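Local coordinates for maltose/maltodextrin-binding protein (Thermus thermophilus, PDB 2GH9) that binds maltotriose between its two lobes and, as a periplasmic binding protein, probably delivers the sugar to a membrane transporter, at residues E169-P182 against A333-W345. Sequence-based numbering, arbitrary orientation.
Sequences ENVFAKDAKGNLDP and APMPNIPEMGKVW. With GLC (alpha-D-glucopyranose), chain B.
Phe-172 meets Val-344 and Ile-338 where the hairpin of 172-181, with the residues leading into it, packs against the loop and helix start of 333-345. The CZ corner of Phe-172 lies 3.6 Å from Val-344 CG2, and Ile-338 CD1 approaches CE2, both obliquely. The ring's faces are covered by its own segment, one by Val-171 CG1 over the centre, the opposite by Pro-182 CB toward the rim, so a flat residue suits the place. The bent chain of Met-341 brings its sulfur obliquely to this ring, a Met-aromatic contact, and Met-341 SD lies 3.9 Å from Val-171 CG2. Leu-180 and Pro-336 cross at about a right angle, CD1 of Leu-180 3.6 Å from CB of Pro-336.

The polar link is Asn-170, whose amide serves both segments. ND2 donates to Pro-334 O at 2.8 Å, the acceptor lying in the amide plane, and OD1 accepts the backbone N-H of Val-171 through an in-plane lone pair, which fixes the amide's rotation.

Toward the sugar, Met-341 CE sits 3.5 Å above the centre of the Trp-345 indole, and glucose C4 lies over the opposite face, offset toward the rim. With an alanine here, the glucose would probably lose the aromatic face it lies against and the Met-341 methyl its platform.

The contact thus ties the hairpin to the start of helix 341-357, which carries a sugar-binding tryptophan in this periplasmic binding protein fold. Ala-333 joins strand 265-273, whose Phe-265 also touches Asn-170 and Val-171; helix 363-378 packs on Pro-182 and Val-344, and Tyr-157 of helix 156-166 touches Trp-345, which with Met-335 belongs to the maltotriose pocket.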
# COMPACT_ATOMS: atom_id res chain seq x y z
N GLU A 169 -15.80 -7.84 2.91
CA GLU A 169 -15.94 -6.45 2.43
C GLU A 169 -14.69 -5.63 2.79
O GLU A 169 -14.13 -4.91 1.97
CB GLU A 169 -17.19 -5.81 3.06
CG GLU A 169 -17.42 -4.33 2.75
CD GLU A 169 -17.38 -3.99 1.25
OE1 GLU A 169 -17.84 -4.80 0.41
OE2 GLU A 169 -16.89 -2.89 0.92
N ASN A 170 -14.26 -5.77 4.03
CA ASN A 170 -13.04 -5.18 4.50
C ASN A 170 -12.56 -6.06 5.64
O ASN A 170 -12.97 -7.23 5.72
CB ASN A 170 -13.28 -3.71 4.90
CG ASN A 170 -12.00 -2.86 4.84
OD1 ASN A 170 -10.94 -3.30 5.27
ND2 ASN A 170 -12.11 -1.66 4.29
N VAL A 171 -11.67 -5.53 6.49
CA VAL A 171 -11.12 -6.27 7.60
C VAL A 171 -12.18 -6.46 8.68
O VAL A 171 -12.32 -7.54 9.24
CB VAL A 171 -9.87 -5.56 8.20
CG1 VAL A 171 -9.41 -6.27 9.48
CG2 VAL A 171 -8.74 -5.53 7.19
N PHE A 172 -12.92 -5.39 8.96
CA PHE A 172 -13.90 -5.35 10.04
C PHE A 172 -15.28 -5.00 9.50
O PHE A 172 -15.40 -4.22 8.56
CB PHE A 172 -13.53 -4.26 11.04
CG PHE A 172 -12.18 -4.41 11.66
CD1 PHE A 172 -11.91 -5.42 12.57
CD2 PHE A 172 -11.19 -3.47 11.40
CE1 PHE A 172 -10.65 -5.52 13.18
CE2 PHE A 172 -9.95 -3.56 12.01
CZ PHE A 172 -9.67 -4.59 12.89
N ALA A 173 -16.33 -5.55 10.12
CA ALA A 173 -17.71 -5.17 9.83
C ALA A 173 -17.98 -3.72 10.26
O ALA A 173 -17.39 -3.25 11.24
CB ALA A 173 -18.67 -6.14 10.53
N LYS A 174 -18.82 -3.01 9.51
CA LYS A 174 -19.29 -1.67 9.89
C LYS A 174 -20.46 -1.81 10.85
O LYS A 174 -21.34 -2.64 10.64
CB LYS A 174 -19.77 -0.87 8.67
CG LYS A 174 -18.69 -0.31 7.78
CD LYS A 174 -19.30 0.58 6.70
CE LYS A 174 -18.29 0.92 5.61
NZ LYS A 174 -18.94 1.60 4.42
N ASP A 175 -20.49 -0.96 11.88
CA ASP A 175 -21.38 -1.20 13.01
C ASP A 175 -22.38 -0.09 13.31
O ASP A 175 -22.02 1.10 13.48
CB ASP A 175 -20.55 -1.46 14.26
CG ASP A 175 -21.34 -2.16 15.36
OD1 ASP A 175 -22.56 -1.89 15.50
OD2 ASP A 175 -20.73 -2.98 16.10
N ALA A 176 -23.64 -0.53 13.42
CA ALA A 176 -24.76 0.29 13.86
C ALA A 176 -25.13 1.25 12.76
O ALA A 176 -26.13 1.04 12.06
CB ALA A 176 -24.43 1.03 15.17
N LYS A 177 -24.32 2.29 12.60
CA LYS A 177 -24.43 3.22 11.48
C LYS A 177 -23.05 3.81 11.18
O LYS A 177 -22.71 4.91 11.66
CB LYS A 177 -25.45 4.34 11.75
CG LYS A 177 -26.94 3.91 11.80
CD LYS A 177 -27.47 3.39 10.46
CE LYS A 177 -29.00 3.23 10.46
NZ LYS A 177 -29.48 2.07 11.30
N GLY A 178 -22.25 3.06 10.42
CA GLY A 178 -21.12 3.64 9.69
C GLY A 178 -19.72 3.33 10.18
O GLY A 178 -18.80 3.26 9.37
N ASN A 179 -19.57 3.15 11.49
CA ASN A 179 -18.24 2.98 12.11
C ASN A 179 -17.81 1.52 12.21
O ASN A 179 -18.61 0.66 12.58
CB ASN A 179 -18.23 3.58 13.52
CG ASN A 179 -18.54 5.05 13.52
OD1 ASN A 179 -18.02 5.82 12.70
ND2 ASN A 179 -19.39 5.47 14.45
N LEU A 180 -16.54 1.24 11.91
CA LEU A 180 -16.02 -0.12 11.99
C LEU A 180 -16.10 -0.65 13.41
O LEU A 180 -15.84 0.08 14.37
CB LEU A 180 -14.57 -0.18 11.51
CG LEU A 180 -14.30 0.20 10.06
CD1 LEU A 180 -12.82 0.43 9.89
CD2 LEU A 180 -14.81 -0.85 9.07
N ASP A 181 -16.47 -1.92 13.54
CA ASP A 181 -16.42 -2.62 14.81
C ASP A 181 -15.22 -3.56 14.75
O ASP A 181 -15.26 -4.54 14.01
CB ASP A 181 -17.71 -3.39 15.09
CG ASP A 181 -17.68 -4.17 16.41
OD1 ASP A 181 -16.69 -4.05 17.17
OD2 ASP A 181 -18.64 -4.92 16.69
N PRO A 182 -14.17 -3.26 15.53
CA PRO A 182 -12.99 -4.13 15.60
C PRO A 182 -13.24 -5.49 16.26
O PRO A 182 -12.39 -6.37 16.18
CB PRO A 182 -11.98 -3.30 16.41
CG PRO A 182 -12.77 -2.31 17.13
CD PRO A 182 -14.02 -2.05 16.36
N ALA A 333 -11.29 -1.36 -1.53
CA ALA A 333 -11.77 -0.74 -0.30
C ALA A 333 -10.59 -0.10 0.42
O ALA A 333 -9.53 -0.72 0.51
CB ALA A 333 -12.41 -1.78 0.59
N PRO A 334 -10.77 1.12 0.98
CA PRO A 334 -9.67 1.68 1.78
C PRO A 334 -9.35 0.83 3.00
O PRO A 334 -10.26 0.31 3.66
CB PRO A 334 -10.20 3.06 2.24
CG PRO A 334 -11.41 3.34 1.48
CD PRO A 334 -11.94 2.01 0.95
N MET A 335 -8.06 0.68 3.30
CA MET A 335 -7.64 0.15 4.57
C MET A 335 -8.34 0.90 5.72
O MET A 335 -8.58 2.12 5.62
CB MET A 335 -6.13 0.29 4.74
CG MET A 335 -5.36 -0.72 3.96
SD MET A 335 -3.64 -0.67 4.31
CE MET A 335 -3.15 0.90 3.54
N PRO A 336 -8.64 0.19 6.83
CA PRO A 336 -9.05 0.90 8.02
C PRO A 336 -7.88 1.68 8.59
O PRO A 336 -6.72 1.22 8.52
CB PRO A 336 -9.43 -0.22 9.00
CG PRO A 336 -9.54 -1.46 8.20
CD PRO A 336 -8.56 -1.26 7.06
N ASN A 337 -8.18 2.84 9.17
CA ASN A 337 -7.15 3.64 9.81
C ASN A 337 -7.22 3.57 11.34
O ASN A 337 -6.47 4.26 12.00
CB ASN A 337 -7.17 5.08 9.29
CG ASN A 337 -8.15 6.00 10.03
OD1 ASN A 337 -8.97 5.57 10.84
ND2 ASN A 337 -8.05 7.29 9.73
N ILE A 338 -8.08 2.72 11.87
CA ILE A 338 -8.27 2.61 13.34
C ILE A 338 -7.08 1.96 14.03
O ILE A 338 -6.33 1.19 13.41
CB ILE A 338 -9.58 1.88 13.71
CG1 ILE A 338 -9.65 0.46 13.12
CG2 ILE A 338 -10.77 2.70 13.26
CD1 ILE A 338 -10.79 -0.38 13.67
N PRO A 339 -6.87 2.27 15.32
CA PRO A 339 -5.69 1.76 16.01
C PRO A 339 -5.51 0.25 15.96
O PRO A 339 -4.39 -0.24 15.89
CB PRO A 339 -5.90 2.23 17.45
CG PRO A 339 -6.75 3.43 17.32
CD PRO A 339 -7.68 3.13 16.20
N GLU A 340 -6.64 -0.46 15.98
CA GLU A 340 -6.67 -1.91 16.03
C GLU A 340 -6.12 -2.59 14.77
O GLU A 340 -5.66 -3.73 14.82
CB GLU A 340 -8.13 -2.36 16.26
CG GLU A 340 -8.66 -1.98 17.66
CD GLU A 340 -9.32 -0.60 17.74
OE1 GLU A 340 -9.38 0.14 16.74
OE2 GLU A 340 -9.79 -0.26 18.84
N MET A 341 -6.14 -1.89 13.64
CA MET A 341 -5.54 -2.41 12.40
C MET A 341 -4.10 -2.89 12.63
O MET A 341 -3.69 -3.92 12.09
CB MET A 341 -5.61 -1.35 11.28
CG MET A 341 -5.53 -1.91 9.89
SD MET A 341 -6.65 -3.30 9.55
CE MET A 341 -5.48 -4.63 9.28
N GLY A 342 -3.32 -2.17 13.45
CA GLY A 342 -1.95 -2.57 13.77
C GLY A 342 -1.81 -3.97 14.39
O GLY A 342 -0.79 -4.64 14.20
N LYS A 343 -2.84 -4.38 15.11
CA LYS A 343 -2.92 -5.72 15.71
C LYS A 343 -3.22 -6.84 14.71
O LYS A 343 -2.86 -8.00 14.94
CB LYS A 343 -3.99 -5.76 16.83
CG LYS A 343 -3.54 -5.18 18.18
CD LYS A 343 -4.01 -3.74 18.37
CE LYS A 343 -4.04 -3.34 19.86
NZ LYS A 343 -4.48 -1.90 20.02
N VAL A 344 -3.87 -6.52 13.59
CA VAL A 344 -4.36 -7.56 12.65
C VAL A 344 -3.27 -8.12 11.73
O VAL A 344 -3.22 -9.32 11.50
CB VAL A 344 -5.55 -7.04 11.83
CG1 VAL A 344 -5.99 -8.08 10.76
CG2 VAL A 344 -6.73 -6.72 12.77
N TRP A 345 -2.39 -7.26 11.23
CA TRP A 345 -1.44 -7.64 10.19
C TRP A 345 -0.55 -8.83 10.57
O TRP A 345 -0.26 -9.70 9.74
CB TRP A 345 -0.53 -6.45 9.83
CG TRP A 345 -1.22 -5.21 9.30
CD1 TRP A 345 -1.18 -3.97 9.84
CD2 TRP A 345 -1.97 -5.09 8.07
NE1 TRP A 345 -1.87 -3.09 9.07
CE2 TRP A 345 -2.37 -3.74 7.97
CE3 TRP A 345 -2.34 -5.98 7.06
CZ2 TRP A 345 -3.12 -3.25 6.90
CZ3 TRP A 345 -3.10 -5.50 6.01
CH2 TRP A 345 -3.48 -4.14 5.93
C1 GLC B . 0.51 -2.38 4.38
C2 GLC B . 0.21 -1.49 5.57
C3 GLC B . 1.19 -1.77 6.70
C4 GLC B . 1.17 -3.26 7.01
C5 GLC B . 1.44 -4.12 5.77
C6 GLC B . 1.31 -5.63 6.03
O2 GLC B . 0.28 -0.10 5.19
O3 GLC B . 0.82 -1.02 7.85
O4 GLC B . 2.15 -3.50 8.02
O5 GLC B . 0.52 -3.77 4.74
O6 GLC B . 2.01 -6.34 5.01